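Adhesion G-protein coupled receptor G6 (Danio rerio, PDB 6V55) probably acts as a cell-adhesion receptor in myelination, its large calcium-binding extracellular region helping to control signalling through G proteins. Local coordinates at residues Y192-D203 with V224-C235; L691-A699 with R715-Y723. All blocks are in the same frame, centred on the assembly; numbering follows the deposited sequence.

Contact 1. Residues Y192-D203 with V224-C235; sequences YCSVDNFLTSSD and VYFEGHYFSSIC. Unlike the reference sequence in segment 192-203: Phe198 (reference Leu). Unlike the reference sequence in segment 224-235: Glu227 (reference Gly).
Two carboxylates, Asp203 and Glu227, converge on one ammonium group: Asp203 OD2 and Glu227 OE1, only 3.3 Å apart, both form salt bridges to Lys209 NZ. The acids reach toward each other from the two segments, their carboxylate planes turned well apart, and the shared lysine probably offsets much of their repulsion. Just inside this charged end stands the Phe226 ring. Its CG lies anti to the backbone N (chi1 -163°), which carries the ring across to the loop, where Phe226 CZ comes 3.5 Å from Asp203 CG. Leu199 fills the next position along, its CB meeting Phe226 CD1 at the ring edge at 3.5 Å. The largest share of the buried surface belongs to Phe198. Phe231 CB sits over the middle of one face of its ring, 3.4 Å from the centroid, in a CH-pi contact. The Phe198 and Phe231 planes lie within 9° of parallel, yet with centroids 4.9 Å apart the rings are well offset, and the methylene covers the face. Ser233 CB and Val224 CG2 meet the Phe198 ring at its edge, the valine methyl 3.8 Å from Phe198 CD2. That same methyl touches Val195 CG1 at 3.7 Å, a contact deeper in the core. At the far end Cys193 SG and Cys235 SG are joined in a disulfide with chi3 of -75°. This bond ties strand 191-194, at the margin of one sheet of the pentraxin-like sandwich, to the end of strand 229-234, at the margin of the other. No direct hydrogen bond links the two segments, though a water lies between Ser194 O, to which it donates weakly, and Ser233 OG. Cohesion therefore rests mainly on a disulfide at one end, aromatic and aliphatic packing between, and a lysine-bridged acid pair at the other.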
loop_
_atom_site.group_PDB
_atom_site.type_symbol
_atom_site.label_atom_id
_atom_site.label_comp_id
_atom_site.label_asym_id
_atom_site.label_seq_id
_atom_site.Cartn_x
_atom_site.Cartn_y
_atom_site.Cartn_z
ATOM N N TYR A 192 20.468 -14.610 58.063
ATOM C CA TYR A 192 21.262 -13.759 57.186
ATOM C C TYR A 192 22.431 -14.560 56.638
ATOM O O TYR A 192 23.280 -15.037 57.402
ATOM C CB TYR A 192 21.774 -12.538 57.932
ATOM C CG TYR A 192 20.750 -11.483 58.203
ATOM C CD1 TYR A 192 20.639 -10.352 57.384
ATOM C CD2 TYR A 192 19.895 -11.609 59.301
ATOM C CE1 TYR A 192 19.678 -9.372 57.655
ATOM C CE2 TYR A 192 18.948 -10.662 59.579
ATOM C CZ TYR A 192 18.839 -9.549 58.762
ATOM O OH TYR A 192 17.880 -8.636 59.108
ATOM N N CYS A 193 22.473 -14.700 55.322
ATOM C CA CYS A 193 23.538 -15.411 54.625
ATOM C C CYS A 193 24.326 -14.373 53.838
ATOM O O CYS A 193 23.864 -13.903 52.791
ATOM C CB CYS A 193 22.956 -16.497 53.723
ATOM S SG CYS A 193 21.858 -17.661 54.603
ATOM N N SER A 194 25.501 -13.998 54.349
ATOM C CA SER A 194 26.301 -12.964 53.707
ATOM C C SER A 194 26.995 -13.527 52.474
ATOM O O SER A 194 27.584 -14.614 52.514
ATOM C CB SER A 194 27.331 -12.390 54.673
ATOM O OG SER A 194 28.500 -12.009 53.962
ATOM N N VAL A 195 26.899 -12.802 51.367
ATOM C CA VAL A 195 27.595 -13.198 50.151
ATOM C C VAL A 195 28.726 -12.213 49.878
ATOM O O VAL A 195 29.156 -12.068 48.725
ATOM C CB VAL A 195 26.630 -13.263 48.954
ATOM C CG1 VAL A 195 25.748 -14.482 49.077
ATOM C CG2 VAL A 195 25.810 -11.991 48.848
ATOM N N ASP A 196 29.227 -11.550 50.943
ATOM C CA ASP A 196 30.076 -10.370 50.771
ATOM C C ASP A 196 31.458 -10.701 50.225
ATOM O O ASP A 196 32.023 -9.883 49.491
ATOM C CB ASP A 196 30.211 -9.572 52.071
ATOM C CG ASP A 196 30.527 -8.097 51.806
ATOM O OD1 ASP A 196 31.722 -7.703 51.880
ATOM O OD2 ASP A 196 29.578 -7.344 51.467
ATOM N N ASN A 197 31.959 -11.915 50.479
ATOM C CA ASN A 197 33.238 -12.375 49.943
ATOM C C ASN A 197 33.218 -12.618 48.438
ATOM O O ASN A 197 34.287 -12.855 47.865
ATOM C CB ASN A 197 33.671 -13.678 50.625
ATOM C CG ASN A 197 33.230 -13.757 52.070
ATOM O OD1 ASN A 197 32.071 -14.092 52.363
ATOM N ND2 ASN A 197 34.158 -13.467 52.991
ATOM N N PHE A 198 32.044 -12.631 47.791
ATOM C CA PHE A 198 31.969 -12.894 46.359
ATOM C C PHE A 198 31.415 -11.721 45.558
ATOM O O PHE A 198 31.486 -11.760 44.323
ATOM C CB PHE A 198 31.109 -14.141 46.066
ATOM C CG PHE A 198 31.382 -15.333 46.969
ATOM C CD1 PHE A 198 32.682 -15.759 47.260
ATOM C CD2 PHE A 198 30.317 -16.067 47.486
ATOM C CE1 PHE A 198 32.901 -16.845 48.080
ATOM C CE2 PHE A 198 30.540 -17.170 48.298
ATOM C CZ PHE A 198 31.829 -17.549 48.591
ATOM N N LEU A 199 30.867 -10.702 46.229
ATOM C CA LEU A 199 30.368 -9.461 45.639
ATOM C C LEU A 199 30.116 -8.477 46.773
ATOM O O LEU A 199 29.762 -8.889 47.875
ATOM C CB LEU A 199 29.061 -9.645 44.854
ATOM C CG LEU A 199 27.677 -9.809 45.484
ATOM C CD1 LEU A 199 26.998 -8.467 45.847
ATOM C CD2 LEU A 199 26.816 -10.639 44.575
ATOM N N THR A 200 30.247 -7.175 46.493
ATOM C CA THR A 200 29.743 -6.162 47.425
ATOM C C THR A 200 29.355 -4.899 46.662
ATOM O O THR A 200 29.488 -4.815 45.432
ATOM C CB THR A 200 30.747 -5.793 48.517
ATOM O OG1 THR A 200 30.158 -4.794 49.363
ATOM C CG2 THR A 200 32.016 -5.228 47.878
ATOM N N SER A 201 28.906 -3.882 47.427
ATOM C CA SER A 201 28.303 -2.637 46.940
ATOM C C SER A 201 29.294 -1.696 46.261
ATOM O O SER A 201 28.885 -0.609 45.847
ATOM C CB SER A 201 27.656 -1.847 48.083
ATOM O OG SER A 201 27.057 -2.651 49.066
ATOM N N SER A 202 30.589 -2.035 46.191
ATOM C CA SER A 202 31.509 -1.326 45.307
ATOM C C SER A 202 31.257 -1.684 43.853
ATOM O O SER A 202 31.697 -0.948 42.965
ATOM C CB SER A 202 32.966 -1.643 45.667
ATOM O OG SER A 202 33.221 -1.469 47.052
ATOM N N ASP A 203 30.576 -2.799 43.602
ATOM C CA ASP A 203 30.075 -3.141 42.275
ATOM C C ASP A 203 28.590 -2.778 42.095
ATOM O O ASP A 203 27.810 -3.592 41.598
ATOM C CB ASP A 203 30.327 -4.622 42.010
ATOM C CG ASP A 203 30.649 -4.913 40.544
ATOM O OD1 ASP A 203 29.871 -4.488 39.659
ATOM O OD2 ASP A 203 31.684 -5.573 40.281
ATOM N N VAL A 224 26.922 -18.295 44.206
ATOM C CA VAL A 224 26.978 -16.970 43.587
ATOM C C VAL A 224 27.661 -17.125 42.232
ATOM O O VAL A 224 28.748 -17.712 42.147
ATOM C CB VAL A 224 27.733 -15.949 44.462
ATOM C CG1 VAL A 224 27.885 -14.623 43.742
ATOM C CG2 VAL A 224 27.003 -15.707 45.763
ATOM N N TYR A 225 27.021 -16.626 41.177
ATOM C CA TYR A 225 27.646 -16.498 39.867
ATOM C C TYR A 225 27.782 -15.012 39.535
ATOM O O TYR A 225 26.777 -14.296 39.445
ATOM C CB TYR A 225 26.832 -17.248 38.815
ATOM C CG TYR A 225 27.580 -17.600 37.558
ATOM C CD1 TYR A 225 27.737 -16.656 36.533
ATOM C CD2 TYR A 225 28.118 -18.878 37.380
ATOM C CE1 TYR A 225 28.419 -16.966 35.372
ATOM C CE2 TYR A 225 28.799 -19.208 36.214
ATOM C CZ TYR A 225 28.946 -18.243 35.214
ATOM O OH TYR A 225 29.620 -18.539 34.051
ATOM N N PHE A 226 29.028 -14.560 39.357
ATOM C CA PHE A 226 29.368 -13.163 39.097
ATOM C C PHE A 226 30.730 -13.149 38.415
ATOM O O PHE A 226 31.670 -13.777 38.916
ATOM C CB PHE A 226 29.420 -12.371 40.397
ATOM C CG PHE A 226 29.371 -10.866 40.244
ATOM C CD1 PHE A 226 29.474 -10.099 41.375
ATOM C CD2 PHE A 226 29.185 -10.202 39.025
ATOM C CE1 PHE A 226 29.427 -8.724 41.345
ATOM C CE2 PHE A 226 29.119 -8.813 38.963
ATOM C CZ PHE A 226 29.245 -8.061 40.161
ATOM N N GLU A 227 30.812 -12.423 37.286
ATOM C CA GLU A 227 32.033 -12.187 36.510
ATOM C C GLU A 227 32.678 -13.493 36.026
ATOM O O GLU A 227 33.900 -13.639 36.060
ATOM C CB GLU A 227 33.028 -11.322 37.298
ATOM C CG GLU A 227 32.630 -9.836 37.312
ATOM C CD GLU A 227 33.637 -8.936 38.022
ATOM O OE1 GLU A 227 33.258 -7.798 38.401
ATOM O OE2 GLU A 227 34.799 -9.373 38.202
ATOM N N GLY A 228 31.854 -14.454 35.576
ATOM C CA GLY A 228 32.341 -15.688 34.978
ATOM C C GLY A 228 32.712 -16.790 35.947
ATOM O O GLY A 228 32.840 -17.952 35.525
ATOM N N HIS A 229 32.870 -16.476 37.231
ATOM C CA HIS A 229 33.360 -17.410 38.229
ATOM C C HIS A 229 32.224 -17.862 39.139
ATOM O O HIS A 229 31.329 -17.082 39.478
ATOM C CB HIS A 229 34.467 -16.765 39.061
ATOM C CG HIS A 229 35.523 -16.086 38.246
ATOM N ND1 HIS A 229 35.887 -14.770 38.449
ATOM C CD2 HIS A 229 36.302 -16.538 37.235
ATOM C CE1 HIS A 229 36.845 -14.442 37.601
ATOM N NE2 HIS A 229 37.116 -15.497 36.853
ATOM N N TYR A 230 32.272 -19.121 39.539
ATOM C CA TYR A 230 31.273 -19.687 40.425
ATOM C C TYR A 230 31.843 -19.799 41.831
ATOM O O TYR A 230 32.983 -20.229 42.023
ATOM C CB TYR A 230 30.825 -21.057 39.914
ATOM C CG TYR A 230 29.887 -21.801 40.839
ATOM C CD1 TYR A 230 28.559 -21.390 41.013
ATOM C CD2 TYR A 230 30.333 -22.915 41.547
ATOM C CE1 TYR A 230 27.700 -22.089 41.868
ATOM C CE2 TYR A 230 29.491 -23.617 42.390
ATOM C CZ TYR A 230 28.183 -23.205 42.553
ATOM O OH TYR A 230 27.383 -23.929 43.411
ATOM N N PHE A 231 31.033 -19.421 42.807
ATOM C CA PHE A 231 31.427 -19.425 44.200
ATOM C C PHE A 231 30.403 -20.194 45.011
ATOM O O PHE A 231 29.244 -20.326 44.606
ATOM C CB PHE A 231 31.541 -18.027 44.719
ATOM C CG PHE A 231 32.540 -17.206 43.986
ATOM C CD1 PHE A 231 32.134 -16.287 43.025
ATOM C CD2 PHE A 231 33.894 -17.356 44.245
ATOM C CE1 PHE A 231 33.071 -15.518 42.338
ATOM C CE2 PHE A 231 34.839 -16.595 43.564
ATOM C CZ PHE A 231 34.430 -15.680 42.613
ATOM N N SER A 232 30.842 -20.698 46.163
ATOM C CA SER A 232 29.986 -21.481 47.032
ATOM C C SER A 232 30.277 -21.119 48.477
ATOM O O SER A 232 31.406 -20.781 48.832
ATOM C CB SER A 232 30.202 -22.969 46.795
ATOM O OG SER A 232 29.419 -23.369 45.699
ATOM N N SER A 233 29.244 -21.191 49.306
ATOM C CA SER A 233 29.367 -20.906 50.725
ATOM C C SER A 233 28.237 -21.662 51.413
ATOM O O SER A 233 27.183 -21.889 50.815
ATOM C CB SER A 233 29.312 -19.393 50.993
ATOM O OG SER A 233 28.715 -19.108 52.234
ATOM N N ILE A 234 28.477 -22.105 52.641
ATOM C CA ILE A 234 27.478 -22.832 53.417
ATOM C C ILE A 234 26.867 -21.874 54.424
ATOM O O ILE A 234 27.579 -21.288 55.245
ATOM C CB ILE A 234 28.089 -24.040 54.134
ATOM C CG1 ILE A 234 28.652 -25.045 53.124
ATOM C CG2 ILE A 234 27.069 -24.655 55.091
ATOM C CD1 ILE A 234 27.669 -26.048 52.582
ATOM N N CYS A 235 25.554 -21.712 54.371
ATOM C CA CYS A 235 24.825 -20.929 55.363
ATOM C C CYS A 235 24.022 -21.927 56.182
ATOM O O CYS A 235 22.907 -22.294 55.804
ATOM C CB CYS A 235 23.933 -19.904 54.708
ATOM S SG CYS A 235 23.108 -18.760 55.841
HETATM O O HOH W 1 26.755 -17.792 53.149
#

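Contact 2. Residues L691-A699 with R715-Y723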
loop_
_atom_site.group_PDB
_atom_site.type_symbol
_atom_site.label_atom_id
_atom_site.label_comp_id
_atom_site.label_asym_id
_atom_site.label_seq_id
_atom_site.Cartn_x
_atom_site.Cartn_y
_atom_site.Cartn_z
ATOM N N LEU A 691 -38.505 14.713 -30.023
ATOM C CA LEU A 691 -38.857 13.321 -29.782
ATOM C C LEU A 691 -37.680 12.655 -29.085
ATOM O O LEU A 691 -36.540 12.781 -29.542
ATOM C CB LEU A 691 -39.181 12.599 -31.099
ATOM C CG LEU A 691 -40.524 12.732 -31.858
ATOM C CD1 LEU A 691 -40.503 11.990 -33.214
ATOM C CD2 LEU A 691 -41.726 12.283 -31.038
ATOM N N THR A 692 -37.933 11.981 -27.964
ATOM C CA THR A 692 -36.875 11.248 -27.271
ATOM C C THR A 692 -36.934 9.781 -27.684
ATOM O O THR A 692 -38.015 9.248 -27.952
ATOM C CB THR A 692 -36.974 11.383 -25.739
ATOM O OG1 THR A 692 -38.013 10.538 -25.221
ATOM C CG2 THR A 692 -37.229 12.848 -25.315
ATOM N N LEU A 693 -35.766 9.146 -27.789
ATOM C CA LEU A 693 -35.705 7.728 -28.147
ATOM C C LEU A 693 -35.977 6.904 -26.893
ATOM O O LEU A 693 -35.132 6.827 -25.991
ATOM C CB LEU A 693 -34.352 7.368 -28.760
ATOM C CG LEU A 693 -34.020 5.876 -28.972
ATOM C CD1 LEU A 693 -34.760 5.264 -30.160
ATOM C CD2 LEU A 693 -32.526 5.664 -29.107
ATOM N N ASN A 694 -37.153 6.294 -26.826
ATOM C CA ASN A 694 -37.527 5.473 -25.685
ATOM C C ASN A 694 -37.581 4.009 -26.118
ATOM O O ASN A 694 -38.639 3.369 -26.168
ATOM C CB ASN A 694 -38.853 5.976 -25.087
ATOM C CG ASN A 694 -39.200 5.297 -23.768
ATOM O OD1 ASN A 694 -39.995 4.355 -23.731
ATOM N ND2 ASN A 694 -38.574 5.750 -22.686
ATOM N N SER A 695 -36.401 3.470 -26.415
ATOM C CA SER A 695 -36.286 2.117 -26.939
ATOM C C SER A 695 -34.864 1.613 -26.764
ATOM O O SER A 695 -33.924 2.390 -26.602
ATOM C CB SER A 695 -36.647 2.070 -28.417
ATOM O OG SER A 695 -36.863 0.738 -28.813
ATOM N N TYR A 696 -34.713 0.297 -26.835
ATOM C CA TYR A 696 -33.411 -0.238 -27.180
ATOM C C TYR A 696 -33.213 -0.094 -28.682
ATOM O O TYR A 696 -34.160 0.147 -29.431
ATOM C CB TYR A 696 -33.301 -1.696 -26.751
ATOM C CG TYR A 696 -33.439 -1.852 -25.264
ATOM C CD1 TYR A 696 -32.356 -1.606 -24.428
ATOM C CD2 TYR A 696 -34.657 -2.216 -24.680
ATOM C CE1 TYR A 696 -32.470 -1.732 -23.047
ATOM C CE2 TYR A 696 -34.780 -2.341 -23.293
ATOM C CZ TYR A 696 -33.676 -2.099 -22.493
ATOM O OH TYR A 696 -33.762 -2.206 -21.129
ATOM N N VAL A 697 -31.975 -0.218 -29.138
ATOM C CA VAL A 697 -31.712 -0.214 -30.573
ATOM C C VAL A 697 -31.291 -1.612 -30.974
ATOM O O VAL A 697 -30.340 -2.170 -30.409
ATOM C CB VAL A 697 -30.651 0.813 -30.964
ATOM C CG1 VAL A 697 -30.559 0.864 -32.469
ATOM C CG2 VAL A 697 -31.041 2.161 -30.412
ATOM N N VAL A 698 -32.005 -2.185 -31.933
ATOM C CA VAL A 698 -31.671 -3.490 -32.473
ATOM C C VAL A 698 -31.297 -3.310 -33.939
ATOM O O VAL A 698 -31.897 -2.495 -34.652
ATOM C CB VAL A 698 -32.829 -4.498 -32.264
ATOM C CG1 VAL A 698 -34.153 -4.067 -32.922
ATOM C CG2 VAL A 698 -32.440 -5.892 -32.680
ATOM N N ALA A 699 -30.236 -3.994 -34.363
ATOM C CA ALA A 699 -29.844 -3.986 -35.762
ATOM C C ALA A 699 -29.851 -5.392 -36.353
ATOM O O ALA A 699 -29.698 -6.392 -35.636
ATOM C CB ALA A 699 -28.469 -3.347 -35.961
ATOM N N ARG A 715 -40.629 -7.722 -39.510
ATOM C CA ARG A 715 -41.277 -7.417 -38.240
ATOM C C ARG A 715 -40.185 -7.149 -37.209
ATOM O O ARG A 715 -39.469 -8.067 -36.799
ATOM C CB ARG A 715 -42.194 -8.562 -37.810
ATOM C CG ARG A 715 -43.257 -8.189 -36.781
ATOM C CD ARG A 715 -43.776 -9.448 -36.124
ATOM N NE ARG A 715 -44.766 -9.209 -35.077
ATOM C CZ ARG A 715 -44.498 -9.215 -33.769
ATOM N NH1 ARG A 715 -43.261 -9.444 -33.326
ATOM N NH2 ARG A 715 -45.481 -9.003 -32.898
ATOM N N ILE A 716 -40.035 -5.889 -36.811
ATOM C CA ILE A 716 -39.089 -5.492 -35.772
ATOM C C ILE A 716 -39.893 -5.102 -34.543
ATOM O O ILE A 716 -40.648 -4.124 -34.575
ATOM C CB ILE A 716 -38.205 -4.315 -36.218
ATOM C CG1 ILE A 716 -37.564 -4.579 -37.590
ATOM C CG2 ILE A 716 -37.210 -3.911 -35.114
ATOM C CD1 ILE A 716 -36.261 -5.287 -37.546
ATOM N N GLU A 717 -39.737 -5.855 -33.464
ATOM C CA GLU A 717 -40.408 -5.556 -32.204
ATOM C C GLU A 717 -39.339 -5.192 -31.193
ATOM O O GLU A 717 -38.422 -5.982 -30.967
ATOM C CB GLU A 717 -41.233 -6.753 -31.708
ATOM C CG GLU A 717 -41.628 -6.698 -30.220
ATOM C CD GLU A 717 -42.262 -7.997 -29.719
ATOM O OE1 GLU A 717 -42.996 -8.650 -30.507
ATOM O OE2 GLU A 717 -42.022 -8.362 -28.538
ATOM N N ILE A 718 -39.417 -3.989 -30.624
ATOM C CA ILE A 718 -38.477 -3.581 -29.582
ATOM C C ILE A 718 -39.258 -3.207 -28.331
ATOM O O ILE A 718 -40.292 -2.535 -28.409
ATOM C CB ILE A 718 -37.551 -2.412 -30.000
ATOM C CG1 ILE A 718 -37.200 -2.447 -31.483
ATOM C CG2 ILE A 718 -36.256 -2.496 -29.229
ATOM C CD1 ILE A 718 -36.510 -1.226 -31.964
ATOM N N ALA A 719 -38.757 -3.652 -27.180
ATOM C CA ALA A 719 -39.310 -3.270 -25.890
ATOM C C ALA A 719 -38.952 -1.828 -25.569
ATOM O O ALA A 719 -37.853 -1.365 -25.886
ATOM C CB ALA A 719 -38.779 -4.183 -24.792
ATOM N N HIS A 720 -39.886 -1.120 -24.935
ATOM C CA HIS A 720 -39.657 0.257 -24.527
ATOM C C HIS A 720 -38.705 0.319 -23.342
ATOM O O HIS A 720 -38.508 -0.658 -22.612
ATOM C CB HIS A 720 -40.966 0.926 -24.141
ATOM C CG HIS A 720 -41.976 0.946 -25.238
ATOM N ND1 HIS A 720 -43.331 1.013 -24.997
ATOM C CD2 HIS A 720 -41.832 0.916 -26.583
ATOM C CE1 HIS A 720 -43.981 1.027 -26.146
ATOM N NE2 HIS A 720 -43.094 0.975 -27.124
ATOM N N LEU A 721 -38.098 1.492 -23.157
ATOM C CA LEU A 721 -37.326 1.700 -21.942
ATOM C C LEU A 721 -38.245 2.002 -20.764
ATOM O O LEU A 721 -38.078 1.431 -19.682
ATOM C CB LEU A 721 -36.309 2.819 -22.152
ATOM C CG LEU A 721 -35.204 2.507 -23.169
ATOM C CD1 LEU A 721 -34.335 3.719 -23.473
ATOM C CD2 LEU A 721 -34.338 1.386 -22.686
ATOM N N GLU A 722 -39.232 2.878 -20.957
ATOM C CA GLU A 722 -40.190 3.239 -19.923
ATOM C C GLU A 722 -41.612 2.955 -20.387
ATOM O O GLU A 722 -41.891 2.872 -21.585
ATOM C CB GLU A 722 -40.079 4.718 -19.544
ATOM C CG GLU A 722 -38.670 5.223 -19.359
ATOM C CD GLU A 722 -38.645 6.708 -19.111
ATOM O OE1 GLU A 722 -37.704 7.371 -19.607
ATOM O OE2 GLU A 722 -39.569 7.202 -18.418
ATOM N N TYR A 723 -42.509 2.811 -19.412
ATOM C CA TYR A 723 -43.934 2.670 -19.673
ATOM C C TYR A 723 -44.486 3.964 -20.264
ATOM O O TYR A 723 -44.012 5.062 -19.959
ATOM C CB TYR A 723 -44.668 2.309 -18.369
ATOM C CG TYR A 723 -46.154 1.979 -18.484
ATOM C CD1 TYR A 723 -46.583 0.663 -18.685
ATOM C CD2 TYR A 723 -47.131 2.980 -18.345
ATOM C CE1 TYR A 723 -47.944 0.356 -18.778
ATOM C CE2 TYR A 723 -48.482 2.685 -18.441
ATOM C CZ TYR A 723 -48.884 1.377 -18.655
ATOM O OH TYR A 723 -50.228 1.100 -18.741
#
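Tyr696 lies with one ring face against Leu721, whose CD2 stands 3.6 Å from the ring centroid, 15° off the normal and shifted toward the rim. The other methyl of this leucine, CD1, rests on the backbone of Ser695, 3.4 Å from its O. The Asn694 side chain, with CG anti to the backbone N (chi1 -172°), reaches the loop that follows strand 714-719: Glu722 N donates to Asn694 OD1 at 3.2 Å in a nearly straight bond (167°), tilted from the carbonyl plane. The amide ND2 meanwhile lies against the Glu722 side chain. With an alanine here, Glu722 N would probably lose its acceptor and the loop after His720 would be less firmly held. Ser695 OG donates to Tyr696 O at 2.8 Å, and Ile718 CG2 packs against the same hydroxyl oxygen. Further along, Val698 CG1 meets Ile718 CG1 at 3.7 Å and also touches Ile716 CG2, between two layered sheets. Strand 697-701 pairs with strand 671-677 on one side, while a strand of the bound peptide forms an antiparallel ladder with Val698 and Ala699; strand 714-719 runs between strands 649-653 and 760-765 of the facing sheet.

How the contacts relate
Contact 1 and contact 2 lie on opposite sides of the chain's centre, about 101 Å apart between centres and about 85 Å between nearest atoms, so neither touches the other. They follow one another along the chain: 192-203 with 224-235 closes before 691-699 with 715-723 opens. Both join separate beta-sheets, but contact 1 has a disulfide in the pentraxin-like module, whereas contact 2 relies on packing and one hydrogen bond across its segments. Contact 2 borders the bound peptide, probably the tethered agonist produced by cleavage at the proteolysis site. The calcium ion belongs to neither contact; its ligands include Glu53, Asp61 and Asp98 of the CUB domain.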